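Local coordinates for lipid-transfer protein (Thermomonospora curvata, PDB 6OK1) that is of unconfirmed function but belongs to the lipid-transfer proteins built on the thiolase fold, at residues 175-180 and 332-337; 182-187 and 361-366. All coordinates share one frame; numbering follows the deposited sequence.

Interaction 1 (175-180 and 332-337); sequences VVDRKH and PCNTHG
His180, Asp177 and Gly337 bury the largest areas where helix 167-182, in the N-terminal half of this thiolase fold, meets a buried loop of the C-terminal half. The His180 ring presents its ND1 edge to two successive carbonyls, and both oxygens lie in the ring plane. ND1 donates to Cys333 O at 2.8 Å and to Asn334 O at 3.1 Å. The N-H...O angles of 119° and 145° show that one hydrogen is shared between two weak bonds, neither of them straight. The rotation about CA-CB, with CG opposite the carbonyl carbon, carries the ring toward the loop, and the turn about CB-CG points ND1 at the carbonyls, while Val176 O sits 3.5 Å above one ring face, offset toward the rim.

One helical turn earlier, Asp177 OD1 receives Asn334 ND2 at 3.1 Å. Its syn lone pair is used, the N-H...O angle is 156°, and the carboxylate and amide planes are nearly coplanar, so the bond lies near both planes. The other end of that amide, Asn334 OD1, accepts from Leu293 N, which fixes the amide from both ends.

A type I turn from Asn334 to Gly337, closed by Gly337 N bonding Asn334 O, brings the glycine against the helix. Its positive phi suits a residue without CB, and its bare CA makes a C-H...O contact with Asp177 O at 3.3 Å.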
loop_
_atom_site.group_PDB
_atom_site.type_symbol
_atom_site.label_atom_id
_atom_site.label_comp_id
_atom_site.label_asym_id
_atom_site.label_seq_id
_atom_site.Cartn_x
_atom_site.Cartn_y
_atom_site.Cartn_z
ATOM N N VAL A 175 -6.137 29.636 -15.961
ATOM C CA VAL A 175 -5.658 31.016 -15.860
ATOM C C VAL A 175 -5.448 31.406 -14.403
ATOM O O VAL A 175 -4.419 31.999 -14.043
ATOM C CB VAL A 175 -6.638 31.972 -16.567
ATOM C CG1 VAL A 175 -6.234 33.419 -16.340
ATOM C CG2 VAL A 175 -6.700 31.666 -18.070
ATOM N N VAL A 176 -6.415 31.092 -13.531
ATOM C CA VAL A 176 -6.243 31.484 -12.128
ATOM C C VAL A 176 -5.116 30.683 -11.481
ATOM O O VAL A 176 -4.302 31.234 -10.728
ATOM C CB VAL A 176 -7.571 31.378 -11.347
ATOM C CG1 VAL A 176 -7.930 29.938 -11.040
ATOM C CG2 VAL A 176 -7.494 32.194 -10.035
ATOM N N ASP A 177 -5.019 29.379 -11.773
ATOM C CA ASP A 177 -3.850 28.633 -11.328
ATOM C C ASP A 177 -2.555 29.336 -11.725
ATOM O O ASP A 177 -1.634 29.488 -10.913
ATOM C CB ASP A 177 -3.826 27.228 -11.956
ATOM C CG ASP A 177 -4.603 26.180 -11.180
ATOM O OD1 ASP A 177 -5.014 26.392 -10.031
ATOM O OD2 ASP A 177 -4.796 25.085 -11.773
ATOM N N ARG A 178 -2.423 29.668 -13.009
ATOM C CA ARG A 178 -1.170 30.246 -13.480
ATOM C C ARG A 178 -0.980 31.665 -12.953
ATOM O O ARG A 178 0.152 32.116 -12.780
ATOM C CB ARG A 178 -1.129 30.207 -15.010
ATOM C CG ARG A 178 -0.963 28.756 -15.565
ATOM C CD ARG A 178 0.437 28.194 -15.339
ATOM N NE ARG A 178 1.404 28.920 -16.162
ATOM C CZ ARG A 178 1.816 28.549 -17.373
ATOM N NH1 ARG A 178 1.399 27.413 -17.925
ATOM N NH2 ARG A 178 2.675 29.327 -18.033
ATOM N N LYS A 179 -2.068 32.371 -12.671
ATOM C CA LYS A 179 -1.932 33.692 -12.055
ATOM C C LYS A 179 -1.260 33.574 -10.690
ATOM O O LYS A 179 -0.336 34.332 -10.350
ATOM C CB LYS A 179 -3.306 34.341 -11.927
ATOM C CG LYS A 179 -3.314 35.717 -11.247
ATOM C CD LYS A 179 -4.725 36.326 -11.352
ATOM C CE LYS A 179 -4.802 37.692 -10.737
ATOM N NZ LYS A 179 -6.168 38.251 -10.893
ATOM N N HIS A 180 -1.704 32.606 -9.898
ATOM C CA HIS A 180 -1.136 32.423 -8.573
ATOM C C HIS A 180 0.260 31.829 -8.652
ATOM O O HIS A 180 1.134 32.185 -7.856
ATOM C CB HIS A 180 -2.053 31.535 -7.735
ATOM C CG HIS A 180 -3.400 32.144 -7.483
ATOM N ND1 HIS A 180 -4.490 31.408 -7.065
ATOM C CD2 HIS A 180 -3.828 33.428 -7.583
ATOM C CE1 HIS A 180 -5.537 32.209 -6.937
ATOM N NE2 HIS A 180 -5.160 33.443 -7.233
ATOM N N PRO A 332 -10.745 32.003 -2.375
ATOM C CA PRO A 332 -9.389 31.986 -2.928
ATOM C C PRO A 332 -8.909 30.557 -3.079
ATOM O O PRO A 332 -9.002 29.756 -2.150
ATOM C CB PRO A 332 -8.568 32.742 -1.877
ATOM C CG PRO A 332 -9.538 33.632 -1.204
ATOM C CD PRO A 332 -10.854 32.899 -1.205
ATOM N N CYS A 333 -8.400 30.241 -4.263
ATOM C CA CYS A 333 -8.160 28.856 -4.634
ATOM C C CYS A 333 -6.758 28.680 -5.180
ATOM O O CYS A 333 -6.290 29.476 -6.002
ATOM C CB CYS A 333 -9.193 28.428 -5.661
ATOM S SG CYS A 333 -9.072 26.674 -6.172
ATOM N N ASN A 334 -6.109 27.600 -4.754
ATOM C CA ASN A 334 -4.833 27.187 -5.321
ATOM C C ASN A 334 -3.857 28.360 -5.357
ATOM O O ASN A 334 -3.234 28.663 -6.383
ATOM C CB ASN A 334 -5.038 26.572 -6.701
ATOM C CG ASN A 334 -5.747 25.223 -6.633
ATOM O OD1 ASN A 334 -5.890 24.663 -5.545
ATOM N ND2 ASN A 334 -6.158 24.682 -7.777
ATOM N N THR A 335 -3.701 28.990 -4.186
ATOM C CA THR A 335 -2.846 30.158 -4.024
ATOM C C THR A 335 -1.365 29.871 -4.282
ATOM O O THR A 335 -0.589 30.812 -4.465
ATOM C CB THR A 335 -3.053 30.718 -2.617
ATOM O OG1 THR A 335 -3.142 29.645 -1.670
ATOM C CG2 THR A 335 -4.357 31.497 -2.583
ATOM N N HIS A 336 -0.950 28.605 -4.298
ATOM C CA HIS A 336 0.400 28.232 -4.716
ATOM C C HIS A 336 0.531 28.048 -6.222
ATOM O O HIS A 336 1.654 27.953 -6.733
ATOM C CB HIS A 336 0.831 26.928 -4.020
ATOM C CG HIS A 336 -0.062 25.755 -4.302
ATOM N ND1 HIS A 336 -1.440 25.847 -4.334
ATOM C CD2 HIS A 336 0.232 24.456 -4.539
ATOM C CE1 HIS A 336 -1.951 24.654 -4.590
ATOM N NE2 HIS A 336 -0.956 23.794 -4.718
ATOM N N GLY A 337 -0.581 27.956 -6.939
ATOM C CA GLY A 337 -0.567 27.678 -8.359
ATOM C C GLY A 337 -1.094 26.304 -8.723
ATOM O O GLY A 337 -1.242 26.010 -9.915
#

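Interaction 2 (182-187 and 361-366); sequences ATNPKA and TSVNQP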
loop_
_atom_site.group_PDB
_atom_site.type_symbol
_atom_site.label_atom_id
_atom_site.label_comp_id
_atom_site.label_asym_id
_atom_site.label_seq_id
_atom_site.Cartn_x
_atom_site.Cartn_y
_atom_site.Cartn_z
ATOM N N ALA A 182 2.386 32.438 -10.886
ATOM C CA ALA A 182 3.307 33.443 -11.409
ATOM C C ALA A 182 3.972 34.270 -10.308
ATOM O O ALA A 182 5.053 34.810 -10.534
ATOM C CB ALA A 182 2.569 34.351 -12.380
ATOM N N THR A 183 3.363 34.389 -9.124
ATOM C CA THR A 183 3.973 35.103 -8.009
ATOM C C THR A 183 4.541 34.157 -6.956
ATOM O O THR A 183 4.840 34.587 -5.839
ATOM C CB THR A 183 2.960 36.063 -7.376
ATOM O OG1 THR A 183 1.804 35.351 -6.923
ATOM C CG2 THR A 183 2.524 37.097 -8.388
ATOM N N ASN A 184 4.706 32.872 -7.296
ATOM C CA ASN A 184 5.209 31.876 -6.354
ATOM C C ASN A 184 6.612 31.447 -6.766
ATOM O O ASN A 184 6.758 30.671 -7.725
ATOM C CB ASN A 184 4.291 30.656 -6.321
ATOM C CG ASN A 184 4.810 29.588 -5.401
ATOM O OD1 ASN A 184 5.826 29.775 -4.721
ATOM N ND2 ASN A 184 4.134 28.445 -5.386
ATOM N N PRO A 185 7.667 31.897 -6.074
ATOM C CA PRO A 185 9.030 31.564 -6.525
ATOM C C PRO A 185 9.305 30.077 -6.580
ATOM O O PRO A 185 10.253 29.660 -7.260
ATOM C CB PRO A 185 9.926 32.257 -5.480
ATOM C CG PRO A 185 9.083 33.384 -4.939
ATOM C CD PRO A 185 7.675 32.847 -4.944
ATOM N N LYS A 186 8.530 29.263 -5.868
ATOM C CA LYS A 186 8.738 27.815 -5.872
ATOM C C LYS A 186 8.058 27.128 -7.046
ATOM O O LYS A 186 8.337 25.952 -7.305
ATOM C CB LYS A 186 8.211 27.209 -4.574
ATOM C CG LYS A 186 8.844 27.756 -3.309
ATOM C CD LYS A 186 10.310 27.397 -3.232
ATOM C CE LYS A 186 10.933 27.910 -1.924
ATOM N NZ LYS A 186 12.398 27.634 -1.851
ATOM N N ALA A 187 7.182 27.835 -7.743
ATOM C CA ALA A 187 6.380 27.263 -8.813
ATOM C C ALA A 187 7.169 27.162 -10.108
ATOM O O ALA A 187 8.007 28.016 -10.428
ATOM C CB ALA A 187 5.126 28.115 -9.036
ATOM N N THR A 361 1.423 32.365 5.952
ATOM C CA THR A 361 2.716 32.464 5.294
ATOM C C THR A 361 2.675 32.101 3.813
ATOM O O THR A 361 3.729 31.909 3.203
ATOM C CB THR A 361 3.729 31.587 6.019
ATOM O OG1 THR A 361 3.303 30.217 5.981
ATOM C CG2 THR A 361 3.863 32.027 7.495
ATOM N N SER A 362 1.495 32.054 3.200
ATOM C CA SER A 362 1.440 31.833 1.763
ATOM C C SER A 362 2.037 33.017 1.004
ATOM O O SER A 362 1.863 34.175 1.394
ATOM C CB SER A 362 -0.002 31.617 1.310
ATOM O OG SER A 362 -0.074 31.696 -0.102
ATOM N N VAL A 363 2.719 32.724 -0.108
ATOM C CA VAL A 363 3.212 33.786 -0.995
ATOM C C VAL A 363 2.068 34.590 -1.599
ATOM O O VAL A 363 2.273 35.732 -2.022
ATOM C CB VAL A 363 4.118 33.216 -2.112
ATOM C CG1 VAL A 363 5.310 32.489 -1.500
ATOM C CG2 VAL A 363 3.319 32.295 -3.064
ATOM N N ASN A 364 0.858 34.023 -1.637
ATOM C CA ASN A 364 -0.340 34.731 -2.078
ATOM C C ASN A 364 -1.402 34.707 -0.986
ATOM O O ASN A 364 -2.573 34.427 -1.252
ATOM C CB ASN A 364 -0.879 34.108 -3.368
ATOM C CG ASN A 364 0.030 34.359 -4.552
ATOM O OD1 ASN A 364 0.444 35.490 -4.796
ATOM N ND2 ASN A 364 0.360 33.300 -5.289
ATOM N N GLN A 365 -0.995 35.006 0.237
ATOM C CA GLN A 365 -1.907 35.010 1.371
ATOM C C GLN A 365 -3.090 35.943 1.102
ATOM O O GLN A 365 -2.881 37.148 0.879
ATOM C CB GLN A 365 -1.165 35.442 2.627
ATOM C CG GLN A 365 -1.939 35.228 3.909
ATOM C CD GLN A 365 -2.073 33.780 4.277
ATOM O OE1 GLN A 365 -1.170 32.977 4.037
ATOM N NE2 GLN A 365 -3.203 33.439 4.894
ATOM N N PRO A 366 -4.334 35.433 1.094
ATOM C CA PRO A 366 -5.522 36.266 0.850
ATOM C C PRO A 366 -6.060 36.874 2.135
ATOM O O PRO A 366 -7.259 36.804 2.422
ATOM C CB PRO A 366 -6.511 35.275 0.248
ATOM C CG PRO A 366 -6.198 33.998 0.965
ATOM C CD PRO A 366 -4.698 34.012 1.212
HETATM O O HOH W 1 4.289 36.559 -3.892
#
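The side-chain amide of Asn184 meets Val363 over one face: CG2 of Val363 stands 3.9 Å from Asn184 CG, above the amide plane and offset toward CB. On the opposite side lies Lys186 N, which donates to Asn184 OD1 at 3.0 Å from 59° out of the carbonyl plane and so uses no lone pair. This bond makes an Asx turn, set within a type I turn from Asn184 to Ala187. The amide nitrogen is held by Glu342 OE2, outside both loops. CG lies opposite the backbone N (chi1 178°), which stands the amide across the valine branch at about a right angle.

The second flat group, the amide of Asn364, is approached by Thr183 OG1 in its carbonyl plane. The hydroxyl is modelled as donating to Asn364 OD1 at 2.5 Å, unusually short, so the details of this bond are doubtful; the C=O...O angle of 107° places it on a lone pair.

Both loops belong to the thiolase fold: 182-187 follows helix 167-182 of the N-terminal half, and 361-366 follows helix 348-359 of the C-terminal half. An ST turn shapes the latter, since Asn364 N donates to Ser362 OG at 2.9 Å, and Ser362 OG is also bonded to Glu353. Apolar contact is thin and lies near the protein surface, where Pro185 CD passes Val363 CG1 at 4.2 Å. One water bridges the two backbones, donating to Thr183 O at 2.8 Å and to Val363 O at 2.9 Å.

The segments alternate along the chain, in the order 175-180, 182-187, 332-337, 361-366, and each interaction pairs a piece of the N-terminal thiolase half with one of the C-terminal half. Their centres lie about 9 Å apart, on the same side of the chain's centre. Interaction 1 is wholly buried; interaction 2 lies nearer the surface, its first segment just after helix 167-182 in the chain. Probable hydrogen bonds tie them directly: Asn364 ND2 to Thr335 O at 2.8 Å and Asn184 ND2 to His336 O at 2.9 Å. Glu353 of helix 348-359 bonds both Thr335 and Ser362. Together the contacts join the halves by a mainly polar network with some apolar packing.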